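Local atomic coordinates of Dye type peroxidase A (Streptomyces lividans 1326, PDB entry 6GZW), a protein that is a haem-containing dye-decolourising peroxidase, which probably uses hydrogen peroxide to oxidise dyes and other substrates. Residues A[193-203]-A[212-224]. Sequence-based numbering, arbitrary orientation.
Sequences ADFDRRIFVPE and PAWMANGSYVVVR
Val-201 buries more surface in the contact than any other residue, its side chain directed at the bend formed by 215-218. With CG1 anti to the backbone N (chi1 175°) and CG2 beside it, the two methyls part: CG1 lies against the carbonyl of Met-215, while CG2 touches CE2 of the Tyr-220 ring at 3.8 Å and comes near Met-215 CE. A beta-branched residue suits this place, being compact enough to fill it from close to the main chain. Its backbone is held too: Val-201 N donates to Gly-218 O over 2.8 Å in a nearly straight bond (167°), and Val-201 O receives a weak bond from Asn-217 N.

Asn-217 occupies the third position of a type II beta turn, where phi is positive (65°), a conformation asparagine tolerates better than most residues. Its OD1 packs 3.2 Å from Glu-203 CG, and a water, 2.8 Å from OD1, also donates to Val-201 O. The carboxylate of Glu-203 instead pairs with Lys-17.

Ser-219, which opens the strand, holds OG anti to its own N; in the conformer described here, one of two modelled, the hydroxyl donates to Ile-199 O at 2.8 Å, almost in line with that C=O, so it can take up a carbonyl at the end of the short helix. Phe-200 sets its ring edge against Gly-218 O, and His-18 stacks on the ring.

The arrangement is a helix-to-loop connection paired through main-chain bonds with a type II turn leading into strand 219-228, within the antiparallel sheet of the ferredoxin-like, dimeric alpha/beta-barrel fold of dye-decolourising peroxidases.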
# COMPACT_ATOMS: atom_id res chain seq x y z
N ALA A 193 -31.87 13.98 5.17
CA ALA A 193 -32.66 15.05 4.48
C ALA A 193 -31.89 16.21 3.85
O ALA A 193 -32.29 16.78 2.81
CB ALA A 193 -33.75 15.60 5.40
N ASP A 194 -30.76 16.54 4.48
CA ASP A 194 -29.95 17.67 4.06
C ASP A 194 -28.72 17.18 3.26
O ASP A 194 -27.86 17.99 2.92
CB ASP A 194 -29.53 18.52 5.28
CG ASP A 194 -29.05 17.68 6.45
OD1 ASP A 194 -28.92 16.41 6.33
OD2 ASP A 194 -28.84 18.28 7.53
N PHE A 195 -28.67 15.89 2.94
CA PHE A 195 -27.48 15.33 2.28
C PHE A 195 -27.14 15.98 0.94
O PHE A 195 -26.06 16.52 0.77
CB PHE A 195 -27.59 13.82 2.09
CG PHE A 195 -26.35 13.22 1.51
CD1 PHE A 195 -25.25 12.98 2.32
CD2 PHE A 195 -26.25 12.97 0.16
CE1 PHE A 195 -24.10 12.43 1.81
CE2 PHE A 195 -25.08 12.43 -0.36
CZ PHE A 195 -24.00 12.16 0.47
N ASP A 196 -28.07 15.94 -0.01
CA ASP A 196 -27.82 16.55 -1.33
C ASP A 196 -27.45 18.02 -1.23
O ASP A 196 -26.49 18.47 -1.88
CB ASP A 196 -29.06 16.42 -2.23
CG ASP A 196 -29.24 15.03 -2.82
OD1 ASP A 196 -28.78 14.02 -2.24
OD2 ASP A 196 -29.86 14.97 -3.90
N ARG A 197 -28.19 18.78 -0.43
CA ARG A 197 -27.84 20.18 -0.24
C ARG A 197 -26.41 20.35 0.30
O ARG A 197 -25.70 21.28 -0.12
CB ARG A 197 -28.85 20.92 0.69
CG ARG A 197 -28.48 22.39 0.87
CD ARG A 197 -29.53 23.26 1.55
NE ARG A 197 -29.86 22.83 2.91
CZ ARG A 197 -30.87 22.03 3.26
NH1 ARG A 197 -31.70 21.49 2.37
NH2 ARG A 197 -31.04 21.75 4.54
N ARG A 198 -26.00 19.49 1.22
CA ARG A 198 -24.69 19.66 1.87
C ARG A 198 -23.52 19.36 0.93
O ARG A 198 -22.49 20.02 0.99
CB ARG A 198 -24.58 18.77 3.10
CG ARG A 198 -25.33 19.28 4.31
CD ARG A 198 -25.50 18.19 5.33
NE ARG A 198 -25.68 18.75 6.67
CZ ARG A 198 -25.60 18.06 7.80
NH1 ARG A 198 -25.41 16.75 7.81
NH2 ARG A 198 -25.71 18.69 8.95
N ILE A 199 -23.71 18.38 0.06
CA ILE A 199 -22.62 17.72 -0.64
C ILE A 199 -22.56 18.05 -2.14
O ILE A 199 -21.46 18.12 -2.67
CB ILE A 199 -22.72 16.20 -0.40
CG1 ILE A 199 -22.75 15.87 1.12
CG2 ILE A 199 -21.57 15.44 -1.07
CD1 ILE A 199 -21.69 16.57 1.93
N PHE A 200 -23.69 18.28 -2.81
CA PHE A 200 -23.68 18.45 -4.27
C PHE A 200 -24.21 19.79 -4.74
O PHE A 200 -25.17 20.35 -4.17
CB PHE A 200 -24.50 17.35 -4.94
CG PHE A 200 -23.91 15.97 -4.78
CD1 PHE A 200 -22.71 15.64 -5.41
CD2 PHE A 200 -24.58 14.98 -4.07
CE1 PHE A 200 -22.17 14.36 -5.27
CE2 PHE A 200 -24.04 13.71 -3.93
CZ PHE A 200 -22.84 13.39 -4.54
N VAL A 201 -23.59 20.30 -5.80
CA VAL A 201 -24.06 21.48 -6.50
C VAL A 201 -25.39 21.06 -7.13
O VAL A 201 -25.50 19.96 -7.66
CB VAL A 201 -23.05 21.93 -7.59
CG1 VAL A 201 -23.58 23.11 -8.43
CG2 VAL A 201 -21.73 22.38 -6.98
N PRO A 202 -26.44 21.91 -7.03
CA PRO A 202 -27.76 21.52 -7.55
C PRO A 202 -27.83 21.34 -9.08
O PRO A 202 -26.94 21.81 -9.80
CB PRO A 202 -28.70 22.66 -7.10
CG PRO A 202 -27.84 23.75 -6.59
CD PRO A 202 -26.46 23.21 -6.33
N GLU A 203 -28.87 20.64 -9.55
CA GLU A 203 -29.11 20.43 -11.00
C GLU A 203 -29.23 21.75 -11.74
O GLU A 203 -28.77 21.83 -12.88
CB GLU A 203 -30.38 19.61 -11.26
CG GLU A 203 -30.26 18.13 -10.95
CD GLU A 203 -31.55 17.37 -11.20
OE1 GLU A 203 -31.85 16.45 -10.42
OE2 GLU A 203 -32.26 17.69 -12.17
N PRO A 212 -21.29 27.92 -11.67
CA PRO A 212 -21.42 27.82 -13.12
C PRO A 212 -22.08 26.51 -13.51
O PRO A 212 -21.90 25.49 -12.84
CB PRO A 212 -19.97 27.92 -13.62
CG PRO A 212 -19.08 27.75 -12.41
CD PRO A 212 -19.94 27.54 -11.20
N ALA A 213 -22.87 26.53 -14.59
CA ALA A 213 -23.70 25.39 -14.95
C ALA A 213 -22.89 24.12 -15.21
O ALA A 213 -23.40 23.04 -14.95
CB ALA A 213 -24.56 25.74 -16.17
N TRP A 214 -21.64 24.24 -15.66
CA TRP A 214 -20.83 23.05 -15.93
C TRP A 214 -20.58 22.20 -14.66
O TRP A 214 -20.24 21.03 -14.77
CB TRP A 214 -19.48 23.40 -16.61
CG TRP A 214 -18.46 24.03 -15.74
CD1 TRP A 214 -18.24 25.36 -15.58
CD2 TRP A 214 -17.48 23.36 -14.94
NE1 TRP A 214 -17.20 25.57 -14.71
CE2 TRP A 214 -16.71 24.36 -14.30
CE3 TRP A 214 -17.19 22.01 -14.69
CZ2 TRP A 214 -15.68 24.04 -13.42
CZ3 TRP A 214 -16.14 21.71 -13.82
CH2 TRP A 214 -15.41 22.71 -13.21
N MET A 215 -20.73 22.81 -13.48
CA MET A 215 -20.59 22.07 -12.21
C MET A 215 -21.86 21.39 -11.67
O MET A 215 -21.83 20.83 -10.56
CB MET A 215 -19.97 22.98 -11.15
CG MET A 215 -18.45 22.96 -11.14
SD MET A 215 -17.73 21.35 -10.74
CE MET A 215 -18.25 21.18 -9.03
N ALA A 216 -22.96 21.44 -12.42
CA ALA A 216 -24.22 20.80 -12.00
C ALA A 216 -24.07 19.34 -11.54
O ALA A 216 -23.42 18.55 -12.23
CB ALA A 216 -25.27 20.92 -13.09
N ASN A 217 -24.59 19.03 -10.35
CA ASN A 217 -24.45 17.71 -9.72
C ASN A 217 -22.99 17.35 -9.32
O ASN A 217 -22.73 16.20 -8.99
CB ASN A 217 -25.06 16.63 -10.59
CG ASN A 217 -26.48 16.98 -11.01
OD1 ASN A 217 -27.28 17.37 -10.16
ND2 ASN A 217 -26.78 16.88 -12.30
N GLY A 218 -22.10 18.31 -9.37
CA GLY A 218 -20.71 18.12 -8.94
C GLY A 218 -20.51 18.37 -7.46
O GLY A 218 -21.46 18.65 -6.71
N SER A 219 -19.27 18.25 -7.02
CA SER A 219 -18.91 18.54 -5.62
C SER A 219 -17.52 19.13 -5.59
O SER A 219 -16.76 18.96 -6.54
CB SER A 219 -18.98 17.28 -4.78
OG SER A 219 -18.85 17.57 -3.39
N TYR A 220 -17.18 19.84 -4.51
CA TYR A 220 -15.85 20.41 -4.31
C TYR A 220 -15.12 19.49 -3.31
O TYR A 220 -15.65 19.19 -2.25
CB TYR A 220 -15.89 21.86 -3.82
CG TYR A 220 -16.44 22.73 -4.91
CD1 TYR A 220 -15.61 23.21 -5.93
CD2 TYR A 220 -17.79 22.98 -5.00
CE1 TYR A 220 -16.12 23.92 -6.99
CE2 TYR A 220 -18.31 23.71 -6.07
CZ TYR A 220 -17.46 24.18 -7.04
OH TYR A 220 -17.92 24.90 -8.11
N VAL A 221 -13.92 19.06 -3.70
CA VAL A 221 -13.07 18.23 -2.83
C VAL A 221 -11.93 19.09 -2.26
O VAL A 221 -11.32 19.89 -2.99
CB VAL A 221 -12.57 16.97 -3.57
CG1 VAL A 221 -11.64 17.28 -4.72
CG2 VAL A 221 -11.89 15.99 -2.60
N VAL A 222 -11.67 18.94 -0.97
CA VAL A 222 -10.46 19.45 -0.35
C VAL A 222 -9.68 18.23 0.11
O VAL A 222 -10.21 17.41 0.86
CB VAL A 222 -10.75 20.40 0.83
CG1 VAL A 222 -9.47 20.76 1.58
CG2 VAL A 222 -11.48 21.63 0.31
N VAL A 223 -8.46 18.10 -0.41
CA VAL A 223 -7.49 17.06 -0.04
C VAL A 223 -6.50 17.71 0.91
O VAL A 223 -5.99 18.81 0.61
CB VAL A 223 -6.74 16.58 -1.29
CG1 VAL A 223 -5.66 15.56 -0.95
CG2 VAL A 223 -7.72 16.03 -2.30
N ARG A 224 -6.22 17.05 2.03
CA ARG A 224 -5.14 17.46 2.94
C ARG A 224 -4.29 16.27 3.29
O ARG A 224 -4.83 15.24 3.74
CB ARG A 224 -5.70 18.08 4.24
CG ARG A 224 -6.70 19.21 4.00
CD ARG A 224 -6.05 20.49 3.50
NE ARG A 224 -5.39 21.21 4.59
CZ ARG A 224 -5.10 22.51 4.59
NH1 ARG A 224 -5.33 23.27 3.51
NH2 ARG A 224 -4.55 23.06 5.69
O HOH W 1 -27.21 17.21 -7.33